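Local coordinates for protein intimin (Escherichia coli, PDB 1F00) that mediates attachment of enteropathogenic E. coli to host cells, probably by binding its receptor through the C-terminal lectin-like domain, at residues K158-T163 with A180-L185; I186-S191 with E231-S236; G208-S213 with W242-A247; E218-A223 with Y258-Q263. All coordinates share one frame; numbering follows the deposited sequence.

Contact 1 of 4, residues K158-T163 with A180-L185; sequences KEKGTT and ATPNSL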
loop_
_atom_site.group_PDB
_atom_site.type_symbol
_atom_site.label_atom_id
_atom_site.label_comp_id
_atom_site.label_asym_id
_atom_site.label_seq_id
_atom_site.Cartn_x
_atom_site.Cartn_y
_atom_site.Cartn_z
ATOM N N LYS A 158 -8.805 10.344 -5.828
ATOM C CA LYS A 158 -9.864 11.348 -5.805
ATOM C C LYS A 158 -9.512 12.765 -6.257
ATOM O O LYS A 158 -10.227 13.348 -7.075
ATOM C CB LYS A 158 -10.462 11.389 -4.403
ATOM C CG LYS A 158 -10.864 10.009 -3.913
ATOM C CD LYS A 158 -11.004 9.945 -2.409
ATOM C CE LYS A 158 -12.334 10.464 -1.923
ATOM N NZ LYS A 158 -12.455 10.261 -0.440
ATOM N N GLU A 159 -8.427 13.328 -5.729
ATOM C CA GLU A 159 -8.043 14.690 -6.101
ATOM C C GLU A 159 -6.538 14.828 -6.317
ATOM O O GLU A 159 -5.742 14.068 -5.761
ATOM C CB GLU A 159 -8.480 15.675 -5.012
ATOM C CG GLU A 159 -9.981 15.701 -4.709
ATOM C CD GLU A 159 -10.812 16.338 -5.818
ATOM O OE1 GLU A 159 -10.241 17.025 -6.691
ATOM O OE2 GLU A 159 -12.049 16.162 -5.802
ATOM N N LYS A 160 -6.153 15.817 -7.114
ATOM C CA LYS A 160 -4.748 16.052 -7.393
ATOM C C LYS A 160 -3.992 16.441 -6.127
ATOM O O LYS A 160 -4.353 17.386 -5.429
ATOM C CB LYS A 160 -4.593 17.145 -8.447
ATOM C CG LYS A 160 -5.231 16.797 -9.780
ATOM C CD LYS A 160 -5.032 17.906 -10.808
ATOM C CE LYS A 160 -3.568 18.101 -11.158
ATOM N NZ LYS A 160 -3.395 19.193 -12.160
ATOM N N GLY A 161 -2.936 15.696 -5.840
ATOM C CA GLY A 161 -2.139 15.972 -4.664
ATOM C C GLY A 161 -1.245 14.792 -4.376
ATOM O O GLY A 161 -1.268 13.798 -5.098
ATOM N N THR A 162 -0.453 14.904 -3.317
ATOM C CA THR A 162 0.448 13.839 -2.935
ATOM C C THR A 162 0.156 13.420 -1.499
ATOM O O THR A 162 -0.068 14.256 -0.622
ATOM C CB THR A 162 1.925 14.286 -3.066
ATOM O OG1 THR A 162 2.786 13.243 -2.598
ATOM C CG2 THR A 162 2.177 15.551 -2.259
ATOM N N THR A 163 0.121 12.114 -1.272
ATOM C CA THR A 163 -0.131 11.598 0.060
ATOM C C THR A 163 0.557 10.246 0.148
ATOM O O THR A 163 1.250 9.831 -0.784
ATOM C CB THR A 163 -1.658 11.465 0.333
ATOM O OG1 THR A 163 -1.872 11.202 1.726
ATOM C CG2 THR A 163 -2.266 10.330 -0.498
ATOM N N ALA A 180 2.501 10.166 -5.809
ATOM C CA ALA A 180 3.008 11.418 -6.354
ATOM C C ALA A 180 1.871 12.236 -6.945
ATOM O O ALA A 180 0.855 11.687 -7.370
ATOM C CB ALA A 180 4.062 11.138 -7.426
ATOM N N THR A 181 2.053 13.554 -6.967
ATOM C CA THR A 181 1.050 14.457 -7.509
ATOM C C THR A 181 0.927 14.190 -9.005
ATOM O O THR A 181 1.924 14.158 -9.721
ATOM C CB THR A 181 1.454 15.925 -7.289
ATOM O OG1 THR A 181 1.625 16.162 -5.886
ATOM C CG2 THR A 181 0.383 16.865 -7.824
ATOM N N PRO A 182 -0.303 13.981 -9.490
ATOM C CA PRO A 182 -0.542 13.710 -10.912
ATOM C C PRO A 182 -0.465 14.963 -11.768
ATOM O O PRO A 182 -0.658 16.071 -11.271
ATOM C CB PRO A 182 -1.940 13.110 -10.912
ATOM C CG PRO A 182 -2.617 13.878 -9.811
ATOM C CD PRO A 182 -1.555 13.894 -8.716
ATOM N N ASN A 183 -0.185 14.777 -13.052
ATOM C CA ASN A 183 -0.108 15.887 -13.990
ATOM C C ASN A 183 -1.513 16.345 -14.367
ATOM O O ASN A 183 -1.755 17.539 -14.535
ATOM C CB ASN A 183 0.647 15.463 -15.253
ATOM C CG ASN A 183 2.145 15.332 -15.025
ATOM O OD1 ASN A 183 2.763 14.343 -15.423
ATOM N ND2 ASN A 183 2.735 16.337 -14.389
ATOM N N SER A 184 -2.436 15.392 -14.488
ATOM C CA SER A 184 -3.819 15.701 -14.859
ATOM C C SER A 184 -4.858 14.833 -14.155
ATOM O O SER A 184 -4.592 13.680 -13.825
ATOM C CB SER A 184 -4.012 15.523 -16.369
ATOM O OG SER A 184 -3.220 16.440 -17.094
ATOM N N LEU A 185 -6.045 15.402 -13.952
ATOM C CA LEU A 185 -7.166 14.696 -13.339
ATOM C C LEU A 185 -8.324 14.786 -14.337
ATOM O O LEU A 185 -8.658 15.872 -14.809
ATOM C CB LEU A 185 -7.576 15.353 -12.020
ATOM C CG LEU A 185 -8.737 14.683 -11.281
ATOM C CD1 LEU A 185 -8.306 13.316 -10.766
ATOM C CD2 LEU A 185 -9.184 15.563 -10.116
#
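Lys160 packs against Pro182 and Leu185 where the Ig-like fold meets the C-type lectin-like fold. Residues 158-162 form the loop after strand 154-157 of the Ig-like domain, and Thr163 opens strand 163-169. Residues 180-185 lead from that domain into strand 184-190 of the lectin-like one. The Lys160 side chain bridges the two. Lys160 CB sits 4.1 Å from Pro182 CG. Lys160 CG is wedged between two residues, 3.5 Å from Leu185 CB and 3.9 Å from Pro182 CG. CD continues past Leu185 CB, the two side chains running in opposite directions. A bend at chi3 (65°) then turns the chain, and Lys160 CE comes 3.5 Å from Pro182 O. NZ at the tip is hydrogen-bonded to Lys282 O, at the C-terminus, and more weakly to Asn183 O. The amine thus meets a backbone carbonyl at Asn183 and the C-terminal carboxylate at Lys282. Leu185 CD2 reaches on toward Lys158 O and Glu159 OE1. At the other end Thr181 crosses Thr162 at about a right angle, and Thr181 OG1 lies 3.4 Å from Thr162 CB. Gly161 O is buried here without a conventional hydrogen-bond partner; Thr181 CA, 3.4 Å away, points its hydrogen at it.

Contact 2 of 4, residues I186-S191 with E231-S236; sequences IVPNMS and EYYKSS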
loop_
_atom_site.group_PDB
_atom_site.type_symbol
_atom_site.label_atom_id
_atom_site.label_comp_id
_atom_site.label_asym_id
_atom_site.label_seq_id
_atom_site.Cartn_x
_atom_site.Cartn_y
_atom_site.Cartn_z
ATOM N N ILE A 186 -8.935 13.643 -14.641
ATOM C CA ILE A 186 -10.031 13.563 -15.606
ATOM C C ILE A 186 -11.364 13.454 -14.872
ATOM O O ILE A 186 -11.600 12.496 -14.139
ATOM C CB ILE A 186 -9.836 12.332 -16.529
ATOM C CG1 ILE A 186 -8.394 12.299 -17.053
ATOM C CG2 ILE A 186 -10.819 12.381 -17.682
ATOM C CD1 ILE A 186 -7.980 13.556 -17.812
ATOM N N VAL A 187 -12.244 14.426 -15.081
ATOM C CA VAL A 187 -13.522 14.438 -14.379
ATOM C C VAL A 187 -14.766 14.402 -15.269
ATOM O O VAL A 187 -15.235 15.440 -15.727
ATOM C CB VAL A 187 -13.610 15.681 -13.464
ATOM C CG1 VAL A 187 -14.943 15.705 -12.725
ATOM C CG2 VAL A 187 -12.439 15.686 -12.479
ATOM N N PRO A 188 -15.310 13.201 -15.525
ATOM C CA PRO A 188 -16.512 13.072 -16.359
ATOM C C PRO A 188 -17.737 13.468 -15.529
ATOM O O PRO A 188 -17.866 13.057 -14.372
ATOM C CB PRO A 188 -16.549 11.579 -16.708
ATOM C CG PRO A 188 -15.137 11.109 -16.491
ATOM C CD PRO A 188 -14.713 11.881 -15.268
ATOM N N ASN A 189 -18.622 14.269 -16.108
ATOM C CA ASN A 189 -19.838 14.685 -15.418
ATOM C C ASN A 189 -20.970 13.846 -16.031
ATOM O O ASN A 189 -21.542 14.198 -17.061
ATOM C CB ASN A 189 -20.049 16.191 -15.624
ATOM C CG ASN A 189 -18.930 17.027 -14.989
ATOM O OD1 ASN A 189 -18.909 17.233 -13.770
ATOM N ND2 ASN A 189 -17.986 17.496 -15.814
ATOM N N MET A 190 -21.287 12.732 -15.373
ATOM C CA MET A 190 -22.283 11.780 -15.865
ATOM C C MET A 190 -23.777 12.011 -15.618
ATOM O O MET A 190 -24.596 11.196 -16.048
ATOM C CB MET A 190 -21.928 10.382 -15.344
ATOM C CG MET A 190 -20.500 9.951 -15.640
ATOM S SD MET A 190 -20.047 10.280 -17.349
ATOM C CE MET A 190 -21.291 9.291 -18.243
ATOM N N SER A 191 -24.149 13.095 -14.948
ATOM C CA SER A 191 -25.563 13.325 -14.660
ATOM C C SER A 191 -26.426 13.696 -15.869
ATOM O O SER A 191 -27.648 13.506 -15.851
ATOM C CB SER A 191 -25.707 14.396 -13.573
ATOM O OG SER A 191 -25.155 15.631 -13.993
ATOM N N GLU A 231 -16.142 1.267 -9.897
ATOM C CA GLU A 231 -17.362 1.420 -9.115
ATOM C C GLU A 231 -18.145 2.694 -9.399
ATOM O O GLU A 231 -19.352 2.653 -9.645
ATOM C CB GLU A 231 -17.006 1.360 -7.623
ATOM C CG GLU A 231 -18.179 1.405 -6.668
ATOM C CD GLU A 231 -19.162 0.272 -6.899
ATOM O OE1 GLU A 231 -18.716 -0.845 -7.246
ATOM O OE2 GLU A 231 -20.381 0.498 -6.720
ATOM N N TYR A 232 -17.453 3.826 -9.372
ATOM C CA TYR A 232 -18.088 5.117 -9.590
ATOM C C TYR A 232 -18.845 5.271 -10.909
ATOM O O TYR A 232 -19.875 5.933 -10.950
ATOM C CB TYR A 232 -17.043 6.228 -9.486
ATOM C CG TYR A 232 -17.620 7.622 -9.549
ATOM C CD1 TYR A 232 -18.198 8.214 -8.426
ATOM C CD2 TYR A 232 -17.566 8.364 -10.726
ATOM C CE1 TYR A 232 -18.696 9.525 -8.476
ATOM C CE2 TYR A 232 -18.063 9.667 -10.788
ATOM C CZ TYR A 232 -18.621 10.240 -9.663
ATOM O OH TYR A 232 -19.070 11.536 -9.721
ATOM N N TYR A 233 -18.334 4.678 -11.985
ATOM C CA TYR A 233 -18.980 4.804 -13.295
ATOM C C TYR A 233 -19.658 3.515 -13.769
ATOM O O TYR A 233 -20.034 3.404 -14.939
ATOM C CB TYR A 233 -17.954 5.222 -14.362
ATOM C CG TYR A 233 -17.074 6.400 -13.988
ATOM C CD1 TYR A 233 -15.857 6.208 -13.333
ATOM C CD2 TYR A 233 -17.452 7.706 -14.306
ATOM C CE1 TYR A 233 -15.031 7.292 -13.003
ATOM C CE2 TYR A 233 -16.640 8.796 -13.981
ATOM C CZ TYR A 233 -15.430 8.580 -13.328
ATOM O OH TYR A 233 -14.631 9.655 -13.000
ATOM N N LYS A 234 -19.840 2.554 -12.875
ATOM C CA LYS A 234 -20.426 1.282 -13.291
ATOM C C LYS A 234 -21.778 1.364 -13.996
ATOM O O LYS A 234 -22.097 0.495 -14.805
ATOM C CB LYS A 234 -20.508 0.312 -12.107
ATOM C CG LYS A 234 -21.477 0.692 -11.009
ATOM C CD LYS A 234 -21.517 -0.409 -9.949
ATOM C CE LYS A 234 -22.520 -0.102 -8.851
ATOM N NZ LYS A 234 -22.520 -1.156 -7.794
ATOM N N SER A 235 -22.560 2.407 -13.727
ATOM C CA SER A 235 -23.872 2.531 -14.359
ATOM C C SER A 235 -23.849 3.068 -15.795
ATOM O O SER A 235 -24.882 3.088 -16.456
ATOM C CB SER A 235 -24.791 3.425 -13.516
ATOM O OG SER A 235 -24.362 4.779 -13.554
ATOM N N SER A 236 -22.688 3.505 -16.279
ATOM C CA SER A 236 -22.601 4.047 -17.635
ATOM C C SER A 236 -22.137 3.044 -18.675
ATOM O O SER A 236 -21.133 2.359 -18.483
ATOM C CB SER A 236 -21.651 5.254 -17.679
ATOM O OG SER A 236 -22.184 6.360 -16.985
HETATM O O HOH W 1 -20.681 12.608 -12.479
#
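The Tyr233 ring has Met190 at its edge and Pro188 set obliquely against it. Met190 CG lies near the ring plane, 4.0 Å from Tyr233 CD2. Pro188 CG is 3.7 Å from Tyr233 CE2, and the two side chains cross at about a right angle. One face of Tyr233 is taken by its own neighbour: Tyr232 CD2 sits 3.3 Å above the ring plane, over the centre. Tyr233 CD1 in turn lies in the plane of the Tyr232 ring, at its edge. At the phenol end Pro188 CD comes 3.2 Å from Tyr233 OH. That hydroxyl is hydrogen-bonded to Gln121 O, and Leu120 also touches Tyr233. Tyr233 CG stands anti to the carbonyl carbon (chi1 -49°), which carries the ring toward the strand.

Within the C-type lectin-like fold, this joins strand 184-190, the middle strand of a three-stranded mixed sheet, to the long loop between helix 214-224 and strand 240-242. The loop turns here through a type I beta turn from Tyr233 to Ser236, closed by a bond from Ser236 N to Tyr233 O.

Met190 folds back on itself, with bends at chi2 (-47°) and chi3 (-59°). They bring Met190 CE to 3.3 Å from Ser236 OG, at the last residue of the turn. Met190 also touches Ile239 and Tyr277. A water accepts from Met190 N at 3.0 Å. The same water is weakly bonded to Pro188 O and to Tyr232 OH, the latter at 3.4 Å.

Contact 3 of 4, residues G208-S213 with W242-A247; sequences GKLPSS and WVQQTA
The two extended loop pieces meet through one direct backbone hydrogen bond, from Gln244 N to Pro211 O, at 2.7 Å and 175° at the hydrogen. The donor lies nearly in line with the Pro211 C=O bond. Val243 CA also approaches this oxygen.

Gln244 turns its side chain toward Leu210. CG is anti to the backbone N (chi1 -170°), and a bend at chi2 (75°) swings the amide back along the other loop. Gln244 NE2 ends 3.8 Å from Leu210 CB, the two side chains crossing at about a right angle. Two waters link this NE2 to the Leu210 backbone, one through Leu210 N and the other, weakly on the amide side, through Leu210 O. A third water donates to Ser212 O and to Gln244 O at 2.6 Å, so the pieces are also tied by solvent.

Pro211 CD lies 3.3 Å from Trp242 O, and Val243 CG1 sits 3.8 Å from the Ser213 carbonyl carbon. Pro211 CB meets Val243 CG1 at 4.3 Å. Leu210 CD2 approaches Trp242 CB, while the indole leads away and bonds through NE1 to Val194 O. Leu210 also packs on Tyr196 and Val200 of helix 196-205.

Both pieces run into helices. Ser213 and Thr246 are N-caps, of helices 214-224 and 247-252. The contact thus ties together two loops of the C-type lectin-like fold that each lead into a helix through an N-cap.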
loop_
_atom_site.group_PDB
_atom_site.type_symbol
_atom_site.label_atom_id
_atom_site.label_comp_id
_atom_site.label_asym_id
_atom_site.label_seq_id
_atom_site.Cartn_x
_atom_site.Cartn_y
_atom_site.Cartn_z
ATOM N N GLY A 208 -11.058 23.829 -14.896
ATOM C CA GLY A 208 -10.328 22.993 -15.833
ATOM C C GLY A 208 -10.616 23.388 -17.270
ATOM O O GLY A 208 -11.083 24.494 -17.524
ATOM N N LYS A 209 -10.347 22.479 -18.205
ATOM C CA LYS A 209 -10.575 22.736 -19.629
ATOM C C LYS A 209 -11.127 21.475 -20.298
ATOM O O LYS A 209 -11.068 20.391 -19.724
ATOM C CB LYS A 209 -9.255 23.115 -20.312
ATOM C CG LYS A 209 -8.492 24.256 -19.641
ATOM C CD LYS A 209 -7.188 24.555 -20.368
ATOM C CE LYS A 209 -6.384 25.638 -19.649
ATOM N NZ LYS A 209 -7.188 26.893 -19.482
ATOM N N LEU A 210 -11.666 21.615 -21.507
ATOM C CA LEU A 210 -12.170 20.455 -22.236
ATOM C C LEU A 210 -10.950 19.673 -22.711
ATOM O O LEU A 210 -9.844 20.219 -22.774
ATOM C CB LEU A 210 -12.961 20.880 -23.482
ATOM C CG LEU A 210 -14.448 21.239 -23.407
ATOM C CD1 LEU A 210 -14.953 21.595 -24.794
ATOM C CD2 LEU A 210 -15.230 20.068 -22.856
ATOM N N PRO A 211 -11.125 18.376 -23.019
ATOM C CA PRO A 211 -9.968 17.620 -23.500
ATOM C C PRO A 211 -9.535 18.377 -24.763
ATOM O O PRO A 211 -10.383 18.856 -25.515
ATOM C CB PRO A 211 -10.565 16.251 -23.822
ATOM C CG PRO A 211 -11.640 16.116 -22.781
ATOM C CD PRO A 211 -12.281 17.489 -22.783
ATOM N N SER A 212 -8.235 18.495 -25.000
ATOM C CA SER A 212 -7.765 19.230 -26.175
ATOM C C SER A 212 -8.003 18.476 -27.469
ATOM O O SER A 212 -8.037 19.070 -28.549
ATOM C CB SER A 212 -6.270 19.510 -26.060
ATOM O OG SER A 212 -5.542 18.300 -26.145
ATOM N N SER A 213 -8.177 17.165 -27.355
ATOM C CA SER A 213 -8.338 16.325 -28.525
ATOM C C SER A 213 -8.715 14.912 -28.107
ATOM O O SER A 213 -8.713 14.585 -26.923
ATOM C CB SER A 213 -7.000 16.253 -29.245
ATOM O OG SER A 213 -6.017 15.783 -28.324
ATOM N N TRP A 242 -17.108 15.413 -25.174
ATOM C CA TRP A 242 -16.696 16.448 -26.121
ATOM C C TRP A 242 -15.190 16.699 -26.036
ATOM O O TRP A 242 -14.597 16.555 -24.965
ATOM C CB TRP A 242 -17.371 17.782 -25.791
ATOM C CG TRP A 242 -18.864 17.831 -25.871
ATOM C CD1 TRP A 242 -19.738 17.921 -24.828
ATOM C CD2 TRP A 242 -19.653 17.887 -27.065
ATOM N NE1 TRP A 242 -21.026 18.038 -25.297
ATOM C CE2 TRP A 242 -21.001 18.022 -26.666
ATOM C CE3 TRP A 242 -19.350 17.840 -28.432
ATOM C CZ2 TRP A 242 -22.051 18.114 -27.588
ATOM C CZ3 TRP A 242 -20.397 17.931 -29.353
ATOM C CH2 TRP A 242 -21.730 18.068 -28.922
ATOM N N VAL A 243 -14.577 17.062 -27.160
ATOM C CA VAL A 243 -13.160 17.429 -27.169
ATOM C C VAL A 243 -13.131 18.810 -27.817
ATOM O O VAL A 243 -13.996 19.125 -28.638
ATOM C CB VAL A 243 -12.245 16.449 -27.983
ATOM C CG1 VAL A 243 -12.438 15.022 -27.495
ATOM C CG2 VAL A 243 -12.509 16.572 -29.474
ATOM N N GLN A 244 -12.154 19.634 -27.442
ATOM C CA GLN A 244 -12.024 20.993 -27.980
ATOM C C GLN A 244 -12.206 21.041 -29.501
ATOM O O GLN A 244 -11.660 20.211 -30.229
ATOM C CB GLN A 244 -10.649 21.574 -27.619
ATOM C CG GLN A 244 -10.505 23.067 -27.921
ATOM C CD GLN A 244 -11.237 23.935 -26.917
ATOM O OE1 GLN A 244 -11.729 25.017 -27.253
ATOM N NE2 GLN A 244 -11.302 23.474 -25.670
ATOM N N GLN A 245 -12.966 22.020 -29.978
ATOM C CA GLN A 245 -13.196 22.164 -31.417
ATOM C C GLN A 245 -11.921 22.607 -32.124
ATOM O O GLN A 245 -11.140 23.384 -31.571
ATOM C CB GLN A 245 -14.257 23.237 -31.706
ATOM C CG GLN A 245 -15.712 22.862 -31.446
ATOM C CD GLN A 245 -16.642 24.038 -31.712
ATOM O OE1 GLN A 245 -16.402 25.143 -31.230
ATOM N NE2 GLN A 245 -17.703 23.808 -32.481
ATOM N N THR A 246 -11.706 22.108 -33.338
ATOM C CA THR A 246 -10.565 22.553 -34.122
ATOM C C THR A 246 -11.120 23.810 -34.794
ATOM O O THR A 246 -12.318 24.102 -34.686
ATOM C CB THR A 246 -10.168 21.551 -35.234
ATOM O OG1 THR A 246 -11.270 21.378 -36.137
ATOM C CG2 THR A 246 -9.769 20.205 -34.639
ATOM N N ALA A 247 -10.270 24.561 -35.479
ATOM C CA ALA A 247 -10.745 25.759 -36.158
ATOM C C ALA A 247 -11.849 25.367 -37.142
ATOM O O ALA A 247 -12.864 26.055 -37.267
ATOM C CB ALA A 247 -9.593 26.435 -36.894
HETATM O O HOH W 2 -9.086 22.373 -24.366
HETATM O O HOH W 3 -11.905 24.132 -22.881
HETATM O O HOH W 4 -9.299 19.280 -30.937
#

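Contact 4 of 4, residues E218-A223 with Y258-Q263; sequences ENVFKA and YDLVKQ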
loop_
_atom_site.group_PDB
_atom_site.type_symbol
_atom_site.label_atom_id
_atom_site.label_comp_id
_atom_site.label_asym_id
_atom_site.label_seq_id
_atom_site.Cartn_x
_atom_site.Cartn_y
_atom_site.Cartn_z
ATOM N N GLU A 218 -7.671 9.463 -25.181
ATOM C CA GLU A 218 -7.217 8.133 -25.571
ATOM C C GLU A 218 -6.122 7.685 -24.605
ATOM O O GLU A 218 -6.045 6.510 -24.233
ATOM C CB GLU A 218 -6.669 8.150 -26.996
ATOM C CG GLU A 218 -6.160 6.809 -27.468
ATOM C CD GLU A 218 -5.597 6.865 -28.875
ATOM O OE1 GLU A 218 -5.107 5.819 -29.359
ATOM O OE2 GLU A 218 -5.648 7.954 -29.496
ATOM N N ASN A 219 -5.271 8.620 -24.195
ATOM C CA ASN A 219 -4.206 8.282 -23.259
ATOM C C ASN A 219 -4.786 7.914 -21.900
ATOM O O ASN A 219 -4.200 7.118 -21.160
ATOM C CB ASN A 219 -3.201 9.435 -23.148
ATOM C CG ASN A 219 -2.221 9.450 -24.314
ATOM O OD1 ASN A 219 -1.593 8.431 -24.618
ATOM N ND2 ASN A 219 -2.088 10.597 -24.974
ATOM N N VAL A 220 -5.949 8.477 -21.582
ATOM C CA VAL A 220 -6.616 8.168 -20.326
ATOM C C VAL A 220 -7.080 6.704 -20.378
ATOM O O VAL A 220 -6.859 5.940 -19.442
ATOM C CB VAL A 220 -7.843 9.084 -20.110
ATOM C CG1 VAL A 220 -8.575 8.686 -18.835
ATOM C CG2 VAL A 220 -7.391 10.550 -20.033
ATOM N N PHE A 221 -7.729 6.330 -21.476
ATOM C CA PHE A 221 -8.217 4.961 -21.663
ATOM C C PHE A 221 -7.024 3.997 -21.675
ATOM O O PHE A 221 -7.089 2.896 -21.130
ATOM C CB PHE A 221 -8.981 4.850 -22.986
ATOM C CG PHE A 221 -9.578 3.488 -23.230
ATOM C CD1 PHE A 221 -10.838 3.167 -22.741
ATOM C CD2 PHE A 221 -8.858 2.514 -23.913
ATOM C CE1 PHE A 221 -11.379 1.886 -22.928
ATOM C CE2 PHE A 221 -9.386 1.229 -24.106
ATOM C CZ PHE A 221 -10.647 0.916 -23.611
ATOM N N LYS A 222 -5.933 4.427 -22.297
ATOM C CA LYS A 222 -4.717 3.622 -22.378
ATOM C C LYS A 222 -4.240 3.219 -20.982
ATOM O O LYS A 222 -3.851 2.072 -20.742
ATOM C CB LYS A 222 -3.619 4.422 -23.082
ATOM C CG LYS A 222 -2.314 3.671 -23.269
ATOM C CD LYS A 222 -1.234 4.569 -23.880
ATOM C CE LYS A 222 -1.708 5.215 -25.182
ATOM N NZ LYS A 222 -2.157 4.216 -26.195
ATOM N N ALA A 223 -4.290 4.162 -20.053
ATOM C CA ALA A 223 -3.845 3.889 -18.693
ATOM C C ALA A 223 -4.872 3.168 -17.821
ATOM O O ALA A 223 -4.516 2.262 -17.073
ATOM C CB ALA A 223 -3.424 5.194 -18.016
ATOM N N TYR A 258 -14.740 11.453 -27.765
ATOM C CA TYR A 258 -14.021 10.230 -27.469
ATOM C C TYR A 258 -14.828 9.637 -26.324
ATOM O O TYR A 258 -15.338 10.367 -25.469
ATOM C CB TYR A 258 -12.582 10.494 -27.024
ATOM C CG TYR A 258 -11.802 9.213 -26.820
ATOM C CD1 TYR A 258 -11.205 8.550 -27.899
ATOM C CD2 TYR A 258 -11.683 8.646 -25.552
ATOM C CE1 TYR A 258 -10.507 7.351 -27.715
ATOM C CE2 TYR A 258 -10.991 7.450 -25.356
ATOM C CZ TYR A 258 -10.404 6.809 -26.438
ATOM O OH TYR A 258 -9.718 5.632 -26.230
ATOM N N ASP A 259 -14.954 8.318 -26.316
ATOM C CA ASP A 259 -15.745 7.634 -25.310
ATOM C C ASP A 259 -14.832 6.907 -24.328
ATOM O O ASP A 259 -14.123 5.974 -24.710
ATOM C CB ASP A 259 -16.679 6.653 -26.030
ATOM C CG ASP A 259 -17.805 6.158 -25.158
ATOM O OD1 ASP A 259 -18.944 6.058 -25.675
ATOM O OD2 ASP A 259 -17.561 5.855 -23.971
ATOM N N LEU A 260 -14.854 7.336 -23.066
ATOM C CA LEU A 260 -14.017 6.730 -22.042
ATOM C C LEU A 260 -14.410 5.296 -21.701
ATOM O O LEU A 260 -13.739 4.640 -20.899
ATOM C CB LEU A 260 -13.999 7.598 -20.777
ATOM C CG LEU A 260 -13.196 8.902 -20.919
ATOM C CD1 LEU A 260 -13.321 9.729 -19.650
ATOM C CD2 LEU A 260 -11.732 8.578 -21.201
ATOM N N VAL A 261 -15.500 4.815 -22.296
ATOM C CA VAL A 261 -15.919 3.431 -22.084
ATOM C C VAL A 261 -15.679 2.634 -23.364
ATOM O O VAL A 261 -15.007 1.603 -23.349
ATOM C CB VAL A 261 -17.417 3.303 -21.711
ATOM C CG1 VAL A 261 -17.844 1.833 -21.795
ATOM C CG2 VAL A 261 -17.653 3.808 -20.288
ATOM N N LYS A 262 -16.203 3.137 -24.477
ATOM C CA LYS A 262 -16.096 2.460 -25.766
ATOM C C LYS A 262 -14.976 2.933 -26.697
ATOM O O LYS A 262 -14.847 2.409 -27.806
ATOM C CB LYS A 262 -17.433 2.590 -26.508
ATOM C CG LYS A 262 -18.647 2.332 -25.625
ATOM C CD LYS A 262 -19.943 2.234 -26.411
ATOM C CE LYS A 262 -20.385 3.574 -26.978
ATOM N NZ LYS A 262 -21.780 3.476 -27.509
ATOM N N GLN A 263 -14.156 3.884 -26.249
ATOM C CA GLN A 263 -13.095 4.450 -27.089
ATOM C C GLN A 263 -13.911 5.157 -28.183
ATOM O O GLN A 263 -14.365 6.288 -27.988
ATOM C CB GLN A 263 -12.201 3.335 -27.659
ATOM C CG GLN A 263 -11.493 2.504 -26.579
ATOM C CD GLN A 263 -10.639 1.374 -27.143
ATOM O OE1 GLN A 263 -9.610 1.612 -27.766
ATOM N NE2 GLN A 263 -11.071 0.139 -26.924
#
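Phe221 and Gln263 lie stacked, the ring and amide planes 17° apart. Gln263 CG makes a CH-pi contact over the Phe221 ring, 3.5 Å from the centroid and 12° off the normal. Beyond CG the glutamine chain is extended, which carries the amide outward over the rim, with Gln263 CD 3.3 Å from Phe221 CE2. Leu260 O lies at the ring edge, near its plane, 3.7 Å from Phe221 CD1.

Tyr258 crosses Phe221 at about a right angle. Phe221 CB sits at the edge of the tyrosine ring, 3.4 Å from Tyr258 OH. The tyrosine is held between helix and turn: Gln263 O lies over one face, and Glu218 N is above the opposite face, offset toward the rim. Glu218 CA also approaches that ring, 3.6 Å from Tyr258 CZ.

In the C-type lectin-like fold, this is helix 214-224 lying against the hairpin of strands 254-259 and 263-270. Asp259 and Gln263 close the hairpin turn, Asp259 N bonding to Gln263 O; Tyr258 is the strand residue just before it.

Asp259 OD2 accepts from Val261 N in an Asx turn and from Lys262 N, the latter arriving from above the carboxylate plane. OD2 also accepts from Ile239 N, while OD1 bonds to Thr238 OG1. Deeper in, Leu260 crosses Val220 obliquely, its CD2 3.9 Å from Val220 CG1.

Contact 1 comes first along the chain and closes before the others open. It lies at the junction of the Ig-like and lectin-like domains. Contacts 2, 3 and 4 all fall within the lectin-like domain, and their segments alternate in sequence, so the domain is interlaced. Strand 184-190 runs from contact 1 straight into contact 2, their centres 19 Å apart. Contacts 2 and 4 are closest, with centres 13 Å apart. They share an apolar core in which Ile186 meets Val220 and Leu260, and Pro188 meets Leu260. Contact 3 touches contact 4 through Val243 and Tyr258. Strand 184-190 thus leads from the domain junction into the core of the lectin-like domain, which probably carries the receptor-binding site.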